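Local coordinates for ESX-5 secretion-associated protein EspG5 (Mycobacterium marinum, PDB 6VJ5) that acts as a specific chaperone for cognate PE/PPE proteins, keeping their dimers from aggregating and being required for secretion of LipY and PE31/PPE18, at residues D15-L20 with N135-D140; A22-R27 with D65-Q70; A30-C35 with E84-L89; R36-V39 with S43-W46; W46-P51 with V55-G60. All blocks are in the same frame, centred on the assembly; numbering follows the deposited sequence.

Contact 1. Residues D15-L20 with N135-D140; sequences DGFWML and NDITVD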
# COMPACT_ATOMS: atom_id res chain seq x y z
N ASP C 15 -13.45 2.01 -7.90
CA ASP C 15 -12.46 1.21 -8.62
C ASP C 15 -12.07 1.89 -9.93
O ASP C 15 -10.88 2.01 -10.25
CB ASP C 15 -13.01 -0.19 -8.88
CG ASP C 15 -12.98 -1.07 -7.65
OD1 ASP C 15 -12.09 -0.87 -6.80
OD2 ASP C 15 -13.85 -1.96 -7.53
N GLY C 16 -13.06 2.35 -10.69
CA GLY C 16 -12.76 2.98 -11.97
C GLY C 16 -11.96 4.26 -11.82
O GLY C 16 -11.06 4.54 -12.61
N PHE C 17 -12.28 5.06 -10.80
CA PHE C 17 -11.53 6.29 -10.61
C PHE C 17 -10.07 6.00 -10.29
O PHE C 17 -9.18 6.78 -10.67
CB PHE C 17 -12.13 7.12 -9.48
CG PHE C 17 -11.60 8.52 -9.42
CD1 PHE C 17 -10.40 8.80 -8.80
CD2 PHE C 17 -12.30 9.56 -10.01
CE1 PHE C 17 -9.90 10.08 -8.75
CE2 PHE C 17 -11.81 10.85 -9.97
CZ PHE C 17 -10.61 11.11 -9.34
N TRP C 18 -9.80 4.90 -9.60
CA TRP C 18 -8.42 4.53 -9.29
C TRP C 18 -7.67 4.07 -10.53
O TRP C 18 -6.47 4.33 -10.65
CB TRP C 18 -8.41 3.46 -8.20
CG TRP C 18 -7.11 2.78 -8.00
CD1 TRP C 18 -6.06 3.21 -7.24
CD2 TRP C 18 -6.71 1.52 -8.55
NE1 TRP C 18 -5.03 2.30 -7.28
CE2 TRP C 18 -5.41 1.25 -8.08
CE3 TRP C 18 -7.33 0.59 -9.39
CZ2 TRP C 18 -4.72 0.10 -8.43
CZ3 TRP C 18 -6.65 -0.55 -9.73
CH2 TRP C 18 -5.35 -0.79 -9.25
N MET C 19 -8.35 3.39 -11.45
CA MET C 19 -7.68 2.97 -12.68
C MET C 19 -7.28 4.16 -13.53
O MET C 19 -6.16 4.20 -14.06
CB MET C 19 -8.58 2.01 -13.45
CG MET C 19 -9.15 0.92 -12.55
SD MET C 19 -9.53 -0.62 -13.40
CE MET C 19 -10.69 -0.02 -14.63
N LEU C 20 -8.17 5.15 -13.67
CA LEU C 20 -7.80 6.36 -14.40
C LEU C 20 -6.56 6.99 -13.78
O LEU C 20 -5.65 7.43 -14.50
CB LEU C 20 -8.96 7.34 -14.40
CG LEU C 20 -10.27 6.75 -14.92
CD1 LEU C 20 -11.42 7.72 -14.72
CD2 LEU C 20 -10.13 6.38 -16.39
N ASN C 135 -20.48 5.18 -3.65
CA ASN C 135 -19.21 4.72 -4.21
C ASN C 135 -19.01 5.21 -5.64
O ASN C 135 -18.23 4.62 -6.38
CB ASN C 135 -19.15 3.20 -4.11
CG ASN C 135 -18.97 2.74 -2.67
OD1 ASN C 135 -18.35 3.44 -1.86
ND2 ASN C 135 -19.51 1.58 -2.34
N ASP C 136 -19.68 6.30 -6.01
CA ASP C 136 -19.59 6.88 -7.33
C ASP C 136 -19.00 8.27 -7.24
O ASP C 136 -19.29 9.03 -6.31
CB ASP C 136 -20.97 6.92 -7.98
CG ASP C 136 -21.51 5.54 -8.28
OD1 ASP C 136 -20.83 4.79 -9.01
OD2 ASP C 136 -22.59 5.19 -7.76
N ILE C 137 -18.15 8.59 -8.21
CA ILE C 137 -17.53 9.90 -8.34
C ILE C 137 -17.89 10.45 -9.71
O ILE C 137 -17.87 9.71 -10.71
CB ILE C 137 -16.00 9.83 -8.15
CG1 ILE C 137 -15.66 9.33 -6.73
CG2 ILE C 137 -15.37 11.19 -8.39
CD1 ILE C 137 -14.28 8.71 -6.60
N THR C 138 -18.24 11.73 -9.76
CA THR C 138 -18.62 12.41 -10.99
C THR C 138 -17.63 13.55 -11.21
O THR C 138 -17.46 14.40 -10.33
CB THR C 138 -20.04 12.96 -10.91
OG1 THR C 138 -20.98 11.88 -10.98
CG2 THR C 138 -20.32 13.93 -12.05
N VAL C 139 -16.98 13.56 -12.38
CA VAL C 139 -15.99 14.57 -12.72
C VAL C 139 -16.53 15.40 -13.88
O VAL C 139 -17.15 14.86 -14.81
CB VAL C 139 -14.63 13.93 -13.08
CG1 VAL C 139 -13.60 15.00 -13.39
CG2 VAL C 139 -14.16 13.03 -11.95
N ASP C 140 -16.28 16.70 -13.84
CA ASP C 140 -16.80 17.62 -14.85
C ASP C 140 -16.18 18.99 -14.62
O ASP C 140 -15.61 19.26 -13.56
CB ASP C 140 -18.33 17.70 -14.80
CG ASP C 140 -18.92 18.45 -15.98
OD1 ASP C 140 -18.25 19.37 -16.50
OD2 ASP C 140 -20.05 18.14 -16.40
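Phe17, on the inner flank of helix 14-23, reaches across to strand 136-141 and meets Ile137 and Val139, two residues apart and so on the same side of the strand. Its ring carbon CD2 lies 3.8 Å from Ile137 CG2, while CE2 comes equally close to Val139 CG2. The two neighbours meet the ring differently: the valine methyl sits at the edge, near the ring plane, whereas Ile137 CG2 approaches at a slant. Ile137 also uses its other branch, CD1, which rests 3.9 Å from Phe17 CB and so covers the root of the aromatic side chain. With CG anti to the backbone nitrogen (chi1 -167°), the phenylalanine carries its ring out from the helix to span both branched residues. A long flat side chain suits the helix side of this contact, and beta-branched residues, at ease in extended backbone, suit the strand side. All three are buried. Met75 and Leu78 of helix 69-79 and Val12 of strand 10-13 also pack on Phe17, and Ile137 is tied by backbone hydrogen bonds to Val12. This is helix-on-sheet packing at the margin of the antiparallel sheet of the EspG fold, next to its outermost strand 10-13.

Contact 2. Residues A22-R27 with D65-Q70; sequences ALLDIR and DTVNEQ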
# COMPACT_ATOMS: atom_id res chain seq x y z
N ALA C 22 -4.24 5.39 -12.33
CA ALA C 22 -3.14 4.53 -12.75
C ALA C 22 -2.77 4.79 -14.20
O ALA C 22 -1.59 5.00 -14.53
CB ALA C 22 -3.50 3.07 -12.54
N LEU C 23 -3.76 4.80 -15.10
CA LEU C 23 -3.49 5.04 -16.51
C LEU C 23 -2.78 6.37 -16.74
O LEU C 23 -2.07 6.52 -17.74
CB LEU C 23 -4.78 5.02 -17.32
CG LEU C 23 -5.56 3.71 -17.32
CD1 LEU C 23 -6.87 3.84 -18.09
CD2 LEU C 23 -4.72 2.59 -17.92
N LEU C 24 -2.94 7.33 -15.83
CA LEU C 24 -2.39 8.67 -15.99
C LEU C 24 -1.35 9.00 -14.93
O LEU C 24 -0.99 10.18 -14.79
CB LEU C 24 -3.53 9.70 -15.97
CG LEU C 24 -4.68 9.45 -16.95
CD1 LEU C 24 -5.97 10.03 -16.39
CD2 LEU C 24 -4.37 10.04 -18.31
N ASP C 25 -0.87 8.00 -14.20
CA ASP C 25 0.18 8.17 -13.19
C ASP C 25 -0.15 9.31 -12.24
O ASP C 25 0.64 10.23 -12.02
CB ASP C 25 1.54 8.38 -13.85
CG ASP C 25 2.67 8.43 -12.84
OD1 ASP C 25 2.80 7.49 -12.02
OD2 ASP C 25 3.45 9.41 -12.88
N ILE C 26 -1.34 9.25 -11.65
CA ILE C 26 -1.78 10.19 -10.62
C ILE C 26 -1.75 9.46 -9.29
O ILE C 26 -2.50 8.50 -9.08
CB ILE C 26 -3.17 10.76 -10.93
CG1 ILE C 26 -3.14 11.52 -12.26
CG2 ILE C 26 -3.64 11.67 -9.81
CD1 ILE C 26 -4.45 11.53 -13.01
N ARG C 27 -0.87 9.91 -8.39
CA ARG C 27 -0.71 9.24 -7.11
C ARG C 27 -1.91 9.47 -6.20
O ARG C 27 -2.59 8.53 -5.79
CB ARG C 27 0.59 9.71 -6.44
CG ARG C 27 0.87 9.05 -5.09
CD ARG C 27 2.16 9.57 -4.48
NE ARG C 27 3.33 9.21 -5.28
CZ ARG C 27 4.58 9.59 -5.00
NH1 ARG C 27 4.82 10.36 -3.95
NH2 ARG C 27 5.58 9.21 -5.78
N ASP C 65 -6.07 2.00 -24.65
CA ASP C 65 -5.34 2.19 -23.40
C ASP C 65 -5.12 3.66 -23.09
O ASP C 65 -4.43 3.99 -22.11
CB ASP C 65 -3.99 1.47 -23.45
CG ASP C 65 -4.14 -0.04 -23.48
OD1 ASP C 65 -5.02 -0.56 -22.76
OD2 ASP C 65 -3.39 -0.70 -24.22
N THR C 66 -5.68 4.56 -23.89
CA THR C 66 -5.52 6.00 -23.71
C THR C 66 -6.83 6.57 -23.18
O THR C 66 -7.91 6.24 -23.70
CB THR C 66 -5.12 6.68 -25.01
OG1 THR C 66 -6.26 6.80 -25.87
CG2 THR C 66 -4.03 5.87 -25.72
N VAL C 67 -6.74 7.40 -22.16
CA VAL C 67 -7.92 8.03 -21.58
C VAL C 67 -8.34 9.20 -22.46
O VAL C 67 -7.50 9.97 -22.93
CB VAL C 67 -7.63 8.49 -20.14
CG1 VAL C 67 -8.81 9.27 -19.58
CG2 VAL C 67 -7.30 7.30 -19.25
N ASN C 68 -9.65 9.29 -22.73
CA ASN C 68 -10.22 10.47 -23.38
C ASN C 68 -9.52 11.73 -22.89
O ASN C 68 -9.36 11.93 -21.68
CB ASN C 68 -11.72 10.52 -23.09
CG ASN C 68 -12.41 11.71 -23.73
OD1 ASN C 68 -12.05 12.85 -23.46
ND2 ASN C 68 -13.41 11.44 -24.56
N GLU C 69 -9.08 12.56 -23.83
CA GLU C 69 -8.16 13.64 -23.46
C GLU C 69 -8.86 14.76 -22.71
O GLU C 69 -8.24 15.39 -21.84
CB GLU C 69 -7.45 14.19 -24.71
CG GLU C 69 -6.49 15.33 -24.43
CD GLU C 69 -5.54 15.06 -23.27
OE1 GLU C 69 -4.93 13.97 -23.23
OE2 GLU C 69 -5.41 15.94 -22.39
N GLN C 70 -10.13 15.04 -23.01
CA GLN C 70 -10.86 16.02 -22.22
C GLN C 70 -10.95 15.57 -20.77
O GLN C 70 -10.68 16.34 -19.84
CB GLN C 70 -12.25 16.26 -22.82
CG GLN C 70 -12.26 16.97 -24.17
CD GLN C 70 -11.99 16.03 -25.34
OE1 GLN C 70 -11.82 14.83 -25.16
NE2 GLN C 70 -11.97 16.58 -26.55
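Leu23, the last residue of helix 14-23, and Leu24 just after it close on Val67 from two directions, and the tight part of the contact lies there. Val67 CG2 is the methyl that both leucines share: it stands 3.7 Å from Leu23 CD1 and 3.9 Å from Leu23 CB, so it rests against both the root and one tip of Leu23, the two side chains crossing at a slant. Leu24 comes across Val67 at about a right angle and brings CD2 to 4.0 Å from Val67 CB. With chi1 at 175°, the valine places CG1 anti to its backbone nitrogen and leaves CG2 as the branch that meets both leucines. Flexible leucines at and just past the helix end and a compact beta-branched residue on the short strand 66-67 suit this fit, which is wholly apolar. Leu20 and Val62 also pack on Val67, and Ala72 and Arg76 of helix 69-79 touch Leu24.

Toward solvent the contact thins out. The carbonyl O of Asp65 is 4.4 Å from Leu23 CD2, and the aspartate itself is exposed, as are Thr66 and Glu69. Asn68, the N-cap of helix 69-79, accepts a weak bond from Gln70 N through OD1; its short polar side chain suits a helix start. In the leucine segment, Asp25, at positive phi, is the C-prime residue of a Schellman motif, in which Asp25 N pairs with Ala22 O and Ile26 N with Gln21 O. Hydrophobic residues thus join a Schellman-ended helix to a small two-stranded antiparallel hairpin, beside the capped start of the next helix.

Contact 3. Residues A30-C35 with E84-L89; sequences APELRC and EVVALL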
# COMPACT_ATOMS: atom_id res chain seq x y z
N ALA C 30 -7.61 14.75 -4.07
CA ALA C 30 -8.08 15.23 -2.79
C ALA C 30 -8.39 14.05 -1.87
O ALA C 30 -9.06 13.10 -2.30
CB ALA C 30 -9.32 16.10 -2.96
N PRO C 31 -7.93 14.07 -0.62
CA PRO C 31 -8.28 12.97 0.30
C PRO C 31 -9.78 12.85 0.53
O PRO C 31 -10.25 11.75 0.86
CB PRO C 31 -7.54 13.34 1.60
CG PRO C 31 -7.31 14.82 1.51
CD PRO C 31 -7.15 15.13 0.04
N GLU C 32 -10.54 13.93 0.36
CA GLU C 32 -11.97 13.87 0.66
C GLU C 32 -12.72 12.93 -0.28
O GLU C 32 -13.78 12.40 0.09
CB GLU C 32 -12.58 15.27 0.58
CG GLU C 32 -12.15 16.20 1.70
CD GLU C 32 -10.83 16.87 1.42
OE1 GLU C 32 -10.22 16.56 0.38
OE2 GLU C 32 -10.39 17.70 2.25
N LEU C 33 -12.21 12.72 -1.49
CA LEU C 33 -12.80 11.73 -2.39
C LEU C 33 -12.51 10.31 -1.93
O LEU C 33 -13.14 9.37 -2.44
CB LEU C 33 -12.27 11.94 -3.80
CG LEU C 33 -12.69 13.26 -4.44
CD1 LEU C 33 -11.75 13.62 -5.57
CD2 LEU C 33 -14.12 13.14 -4.94
N ARG C 34 -11.56 10.13 -1.01
CA ARG C 34 -11.29 8.85 -0.37
C ARG C 34 -11.17 7.73 -1.40
O ARG C 34 -11.83 6.69 -1.31
CB ARG C 34 -12.36 8.54 0.67
CG ARG C 34 -11.99 7.46 1.65
CD ARG C 34 -13.00 7.40 2.79
NE ARG C 34 -12.74 8.38 3.84
CZ ARG C 34 -13.41 8.42 4.99
NH1 ARG C 34 -14.36 7.53 5.23
NH2 ARG C 34 -13.12 9.34 5.90
N CYS C 35 -10.31 7.93 -2.39
CA CYS C 35 -10.01 6.88 -3.35
C CYS C 35 -8.79 6.09 -2.90
O CYS C 35 -8.04 6.50 -2.02
CB CYS C 35 -9.79 7.47 -4.73
SG CYS C 35 -11.26 8.24 -5.41
N GLU C 84 -7.81 24.17 -3.97
CA GLU C 84 -8.87 23.20 -3.75
C GLU C 84 -9.86 23.78 -2.76
O GLU C 84 -9.47 24.23 -1.68
CB GLU C 84 -8.32 21.87 -3.23
CG GLU C 84 -8.22 20.78 -4.29
CD GLU C 84 -7.34 19.63 -3.85
OE1 GLU C 84 -6.55 19.80 -2.90
OE2 GLU C 84 -7.44 18.54 -4.46
N VAL C 85 -11.13 23.81 -3.15
CA VAL C 85 -12.24 24.19 -2.28
C VAL C 85 -13.07 22.94 -2.03
O VAL C 85 -13.46 22.26 -2.99
CB VAL C 85 -13.09 25.31 -2.90
CG1 VAL C 85 -14.30 25.60 -2.03
CG2 VAL C 85 -12.26 26.57 -3.08
N VAL C 86 -13.31 22.63 -0.77
CA VAL C 86 -14.00 21.40 -0.38
C VAL C 86 -15.29 21.76 0.33
O VAL C 86 -15.34 22.74 1.09
CB VAL C 86 -13.11 20.52 0.52
CG1 VAL C 86 -13.95 19.42 1.15
CG2 VAL C 86 -11.96 19.93 -0.29
N ALA C 87 -16.33 20.96 0.10
CA ALA C 87 -17.60 21.07 0.79
C ALA C 87 -18.08 19.67 1.13
O ALA C 87 -18.20 18.82 0.24
CB ALA C 87 -18.64 21.80 -0.07
N LEU C 88 -18.35 19.42 2.41
CA LEU C 88 -18.91 18.16 2.87
C LEU C 88 -20.34 18.41 3.32
O LEU C 88 -20.57 19.25 4.20
CB LEU C 88 -18.09 17.58 4.02
CG LEU C 88 -16.57 17.58 3.83
CD1 LEU C 88 -15.87 17.17 5.12
CD2 LEU C 88 -16.17 16.68 2.67
N LEU C 89 -21.29 17.70 2.72
CA LEU C 89 -22.70 17.90 3.00
C LEU C 89 -23.30 16.61 3.55
O LEU C 89 -22.92 15.51 3.14
CB LEU C 89 -23.46 18.32 1.75
CG LEU C 89 -22.86 19.51 1.02
CD1 LEU C 89 -21.93 19.01 -0.08
CD2 LEU C 89 -23.93 20.42 0.46
O HOH W 1 -8.19 16.82 -6.12
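A short 3-10 turn, residues 31-33, lies over strand 83-91, with the CA atoms of Ala30 and Glu84 8.1 Å apart and those of Glu32 and Val86 7.9 Å apart, so the two backbones stand apart, and side chains and one water span the distance. Glu32 has the most surface covered. Its chain bends at chi2 (83°), which lays the aliphatic part and the carboxylate against Val86: the carbon CG is 3.7 Å from Val86 CG1, and CD is as close to Val86 CG2. Leu88 adds a looser touch on Glu32 CG through CD2. A glutamate suits this place because its methylenes can pack on the strand while its carboxylate serves polar partners.

At the other end Glu84 runs extended beyond CG toward Ala30, and OE2 arrives 3.4 Å from Ala30 CB. A small residue leaves room for this carboxylate. One water ties the two together, accepting from Ala30 N at 3.0 Å and donating to Glu84 OE2 over a short distance whose exact value is doubtful, while OE1 is hydrogen-bonded to Tyr230. The two buried glutamates are near neighbours, with Glu32 OE1 and Glu84 OE1 5.9 Å apart; their basic and hydroxyl partners probably temper the mutual repulsion. Pro31, Glu32 and Leu88 also pack against another protein chain of the assembly. The contact is thus a 3-10 loop packed on the face of the central antiparallel sheet of EspG, with Glu32 OE2 tied by a salt bridge to Arg228 and a hydrogen bond to Tyr226 of the adjacent strand 221-231.

Contact 4. Residues R36-V39 with S43-W46; sequences RPYV and SNDW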
# COMPACT_ATOMS: atom_id res chain seq x y z
N ARG C 36 -8.61 4.93 -3.51
CA ARG C 36 -7.41 4.15 -3.26
C ARG C 36 -6.22 4.92 -3.80
O ARG C 36 -6.29 5.45 -4.91
CB ARG C 36 -7.50 2.77 -3.90
CG ARG C 36 -7.23 1.62 -2.92
CD ARG C 36 -7.03 0.30 -3.66
NE ARG C 36 -8.12 0.02 -4.59
CZ ARG C 36 -8.04 -0.86 -5.59
NH1 ARG C 36 -9.08 -1.05 -6.39
NH2 ARG C 36 -6.92 -1.55 -5.79
N PRO C 37 -5.12 5.03 -3.05
CA PRO C 37 -3.91 5.63 -3.63
C PRO C 37 -3.36 4.72 -4.72
O PRO C 37 -3.52 3.49 -4.67
CB PRO C 37 -2.96 5.74 -2.44
CG PRO C 37 -3.41 4.69 -1.49
CD PRO C 37 -4.90 4.55 -1.67
N TYR C 38 -2.75 5.33 -5.72
CA TYR C 38 -2.09 4.59 -6.79
C TYR C 38 -0.59 4.63 -6.57
O TYR C 38 -0.03 5.69 -6.28
CB TYR C 38 -2.42 5.15 -8.17
CG TYR C 38 -1.50 4.62 -9.25
CD1 TYR C 38 -1.54 3.29 -9.63
CD2 TYR C 38 -0.57 5.45 -9.87
CE1 TYR C 38 -0.69 2.80 -10.61
CE2 TYR C 38 0.28 4.97 -10.84
CZ TYR C 38 0.22 3.64 -11.21
OH TYR C 38 1.06 3.16 -12.18
N VAL C 39 0.06 3.47 -6.70
CA VAL C 39 1.49 3.34 -6.48
C VAL C 39 2.11 2.77 -7.75
O VAL C 39 1.77 1.66 -8.18
CB VAL C 39 1.80 2.44 -5.27
CG1 VAL C 39 3.29 2.15 -5.19
CG2 VAL C 39 1.30 3.10 -4.00
N SER C 43 4.36 -2.68 -13.71
CA SER C 43 3.34 -3.01 -14.69
C SER C 43 1.97 -2.53 -14.23
O SER C 43 1.62 -2.68 -13.06
CB SER C 43 3.29 -4.52 -14.95
OG SER C 43 2.53 -4.82 -16.10
N ASN C 44 1.22 -1.95 -15.16
CA ASN C 44 -0.18 -1.62 -14.97
C ASN C 44 -1.10 -2.49 -15.83
O ASN C 44 -2.28 -2.16 -15.98
CB ASN C 44 -0.43 -0.14 -15.27
CG ASN C 44 -0.24 0.75 -14.04
OD1 ASN C 44 0.05 0.27 -12.94
ND2 ASN C 44 -0.42 2.05 -14.22
N ASP C 45 -0.59 -3.59 -16.39
CA ASP C 45 -1.39 -4.45 -17.25
C ASP C 45 -2.38 -5.30 -16.46
O ASP C 45 -3.39 -5.74 -17.02
CB ASP C 45 -0.48 -5.35 -18.09
CG ASP C 45 -1.24 -6.13 -19.16
OD1 ASP C 45 -2.44 -5.85 -19.37
OD2 ASP C 45 -0.63 -7.02 -19.79
N TRP C 46 -2.12 -5.55 -15.17
CA TRP C 46 -3.10 -6.24 -14.34
C TRP C 46 -4.36 -5.40 -14.15
O TRP C 46 -5.39 -5.93 -13.72
CB TRP C 46 -2.49 -6.59 -12.98
CG TRP C 46 -2.24 -5.43 -12.06
CD1 TRP C 46 -1.22 -4.52 -12.14
CD2 TRP C 46 -3.01 -5.05 -10.91
NE1 TRP C 46 -1.31 -3.61 -11.12
CE2 TRP C 46 -2.40 -3.91 -10.35
CE3 TRP C 46 -4.16 -5.58 -10.30
CZ2 TRP C 46 -2.91 -3.28 -9.21
CZ3 TRP C 46 -4.66 -4.95 -9.17
CH2 TRP C 46 -4.03 -3.81 -8.63
O HOH W 2 2.74 0.96 -12.87
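Tyr38 and Asn44 meet across an irregular loop that joins helix 14-23 to helix 51-58 in the EspG fold, with a 3-10 segment starting at Asp45. Along the first segment Arg36 comes first. Its NH1 makes a salt bridge with Asp15, and its guanidinium lies in cation-pi contact with Trp18. Both are residues of helix 14-23, so a long charged side chain suits a place where the loop passes that helix. Pro37, next in order, gives its carbonyl O to a weak hydrogen bond from Trp18 NE1.

Tyr38 carries the direct contact. Because CG stands anti to the backbone nitrogen, the ring extends toward Asn44, and the two side chains come from opposite directions. The ring and amide planes are 61° apart, with Asn44 OD1 at the ring edge, in its plane, 3.5 Å from Tyr38 CE1. Ala22 of helix 14-23 packs against both side chains. A tyrosine suits this position by pairing a flat apolar ring for the helix with a hydroxyl for the loop, and an asparagine by offering both an N-H donor and a carbonyl. Val39 ends the segment and, like Arg36 and Pro37, packs on another protein chain of the assembly. A water lies 2.9 Å from Tyr38 OH and donates a weak bond to Asn44 OD1. Directly, Asn44 ND2 donates to Tyr38 OH over 2.8 Å, bent to 138° at the hydrogen, with the hydroxyl tilted 24° from the amide plane.

Contact 5. Residues W46-P51 with V55-G60; sequences WLNEHP and VMREQG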
# COMPACT_ATOMS: atom_id res chain seq x y z
N TRP C 46 -2.12 -5.55 -15.17
CA TRP C 46 -3.10 -6.24 -14.34
C TRP C 46 -4.36 -5.40 -14.15
O TRP C 46 -5.39 -5.93 -13.72
CB TRP C 46 -2.49 -6.59 -12.98
CG TRP C 46 -2.24 -5.43 -12.06
CD1 TRP C 46 -1.22 -4.52 -12.14
CD2 TRP C 46 -3.01 -5.05 -10.91
NE1 TRP C 46 -1.31 -3.61 -11.12
CE2 TRP C 46 -2.40 -3.91 -10.35
CE3 TRP C 46 -4.16 -5.58 -10.30
CZ2 TRP C 46 -2.91 -3.28 -9.21
CZ3 TRP C 46 -4.66 -4.95 -9.17
CH2 TRP C 46 -4.03 -3.81 -8.63
N LEU C 47 -4.29 -4.10 -14.45
CA LEU C 47 -5.49 -3.27 -14.46
C LEU C 47 -6.46 -3.71 -15.55
O LEU C 47 -7.68 -3.62 -15.37
CB LEU C 47 -5.11 -1.80 -14.66
CG LEU C 47 -4.14 -1.22 -13.62
CD1 LEU C 47 -3.69 0.18 -14.00
CD2 LEU C 47 -4.81 -1.21 -12.26
N ASN C 48 -5.94 -4.18 -16.69
CA ASN C 48 -6.79 -4.63 -17.80
C ASN C 48 -7.70 -5.79 -17.40
O ASN C 48 -8.66 -6.08 -18.12
CB ASN C 48 -5.93 -5.05 -18.99
CG ASN C 48 -5.70 -3.93 -19.98
OD1 ASN C 48 -6.56 -3.07 -20.17
ND2 ASN C 48 -4.55 -3.94 -20.64
N GLU C 49 -7.40 -6.47 -16.29
CA GLU C 49 -8.23 -7.57 -15.82
C GLU C 49 -9.44 -7.09 -15.02
O GLU C 49 -10.43 -7.83 -14.92
CB GLU C 49 -7.38 -8.52 -14.97
CG GLU C 49 -6.55 -9.50 -15.78
CD GLU C 49 -5.30 -9.99 -15.06
OE1 GLU C 49 -5.15 -9.72 -13.85
OE2 GLU C 49 -4.46 -10.63 -15.72
N HIS C 50 -9.40 -5.89 -14.46
CA HIS C 50 -10.53 -5.39 -13.69
C HIS C 50 -11.76 -5.29 -14.60
O HIS C 50 -11.64 -4.88 -15.76
CB HIS C 50 -10.20 -4.03 -13.08
CG HIS C 50 -10.96 -3.74 -11.82
ND1 HIS C 50 -12.28 -3.34 -11.82
CD2 HIS C 50 -10.58 -3.79 -10.52
CE1 HIS C 50 -12.68 -3.16 -10.57
NE2 HIS C 50 -11.67 -3.42 -9.77
N PRO C 51 -12.94 -5.66 -14.10
CA PRO C 51 -14.15 -5.50 -14.93
C PRO C 51 -14.43 -4.05 -15.27
O PRO C 51 -14.95 -3.76 -16.35
CB PRO C 51 -15.27 -6.10 -14.06
CG PRO C 51 -14.57 -6.94 -13.03
CD PRO C 51 -13.25 -6.26 -12.79
N VAL C 55 -15.89 -1.59 -18.82
CA VAL C 55 -17.04 -0.71 -18.65
C VAL C 55 -16.69 0.71 -19.07
O VAL C 55 -17.50 1.39 -19.71
CB VAL C 55 -17.53 -0.77 -17.19
CG1 VAL C 55 -18.65 0.24 -16.95
CG2 VAL C 55 -18.00 -2.19 -16.85
N MET C 56 -15.49 1.17 -18.72
CA MET C 56 -15.05 2.50 -19.13
C MET C 56 -14.69 2.55 -20.61
O MET C 56 -14.71 3.63 -21.20
CB MET C 56 -13.87 2.95 -18.28
CG MET C 56 -14.21 3.15 -16.81
SD MET C 56 -13.13 4.32 -15.95
CE MET C 56 -11.78 3.25 -15.44
N ARG C 57 -14.35 1.41 -21.22
CA ARG C 57 -14.08 1.40 -22.65
C ARG C 57 -15.36 1.60 -23.46
O ARG C 57 -15.32 2.13 -24.58
CB ARG C 57 -13.40 0.09 -23.07
CG ARG C 57 -11.97 -0.06 -22.60
CD ARG C 57 -11.28 -1.25 -23.26
NE ARG C 57 -9.88 -1.35 -22.86
CZ ARG C 57 -9.43 -2.16 -21.91
NH1 ARG C 57 -10.27 -2.97 -21.26
NH2 ARG C 57 -8.14 -2.18 -21.61
N GLU C 58 -16.50 1.17 -22.91
CA GLU C 58 -17.76 1.31 -23.63
C GLU C 58 -18.27 2.74 -23.60
O GLU C 58 -18.84 3.22 -24.59
CB GLU C 58 -18.80 0.36 -23.04
CG GLU C 58 -18.46 -1.11 -23.25
CD GLU C 58 -19.46 -2.04 -22.61
OE1 GLU C 58 -20.30 -1.55 -21.81
OE2 GLU C 58 -19.41 -3.25 -22.89
N GLN C 59 -18.07 3.44 -22.49
CA GLN C 59 -18.46 4.84 -22.38
C GLN C 59 -17.52 5.78 -23.13
O GLN C 59 -17.76 6.99 -23.14
CB GLN C 59 -18.54 5.27 -20.91
CG GLN C 59 -19.59 4.53 -20.10
CD GLN C 59 -20.96 4.59 -20.74
OE1 GLN C 59 -21.42 3.62 -21.34
NE2 GLN C 59 -21.63 5.73 -20.61
N GLY C 60 -16.46 5.26 -23.74
CA GLY C 60 -15.48 6.09 -24.40
C GLY C 60 -14.51 6.79 -23.48
O GLY C 60 -13.63 7.52 -23.97
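Asn48 and Pro51 meet Arg57 and Val55 where a loop with a 3-10 turn runs into helix 51-58, a helix start with an N-cap and, at its far end, a Schellman motif. Pro51 O accepts from Val55 N at 3.4 Å, a weak bond of the first helical turn; Val55 also lays CG2 3.5 Å from that oxygen. Proline suits the first turn of a helix, where its lack of an N-H costs nothing. Asn48 faces Arg57 with its amide oxygen at the guanidinium edge, the two planes 34° apart. Arg57 NH2 is modelled 2.3 Å from Asn48 OD1, too short for the exact length to be trusted.

Further out, other residues hold these groups. Asn48 ND2 donates to Asp45, which is consistent with the amide being turned so that OD1 faces the arginine. The arginine chain runs extended from CG to NE, and NE is bonded to Gly64 O, so the guanidinium has a second anchor. His50 serves as the N-cap, its ND1 accepting from Gly52 N. At the other end Gly60 takes positive phi (77°), easy for a residue without a side chain, and its N bonds weakly to Arg57 O at 3.4 Å.

How the contacts relate
Contacts 1, 2, 4 and 5 gather round helix 14-23 on one side of the chain's centre, while the centre of contact 3, on the main sheet, lies about 5 Å from the chain's centre. Contacts 1 and 2 use successive parts of the helix, their centres about 12 Å apart, and meet where Leu20 CD2 lies 4.1 Å from Val67 CG2. Cys35 connects contacts 1 and 3: its SG is 3.5 Å from Phe17 CD1. Trp18 connects contact 1 to contacts 4 and 5, which share Trp46. Ala22 touches Tyr38 and Leu47, drawing contacts 2, 4 and 5 together. Another protein chain reaches contacts 3 and 4 most extensively, consistent with partner binding by a chaperone.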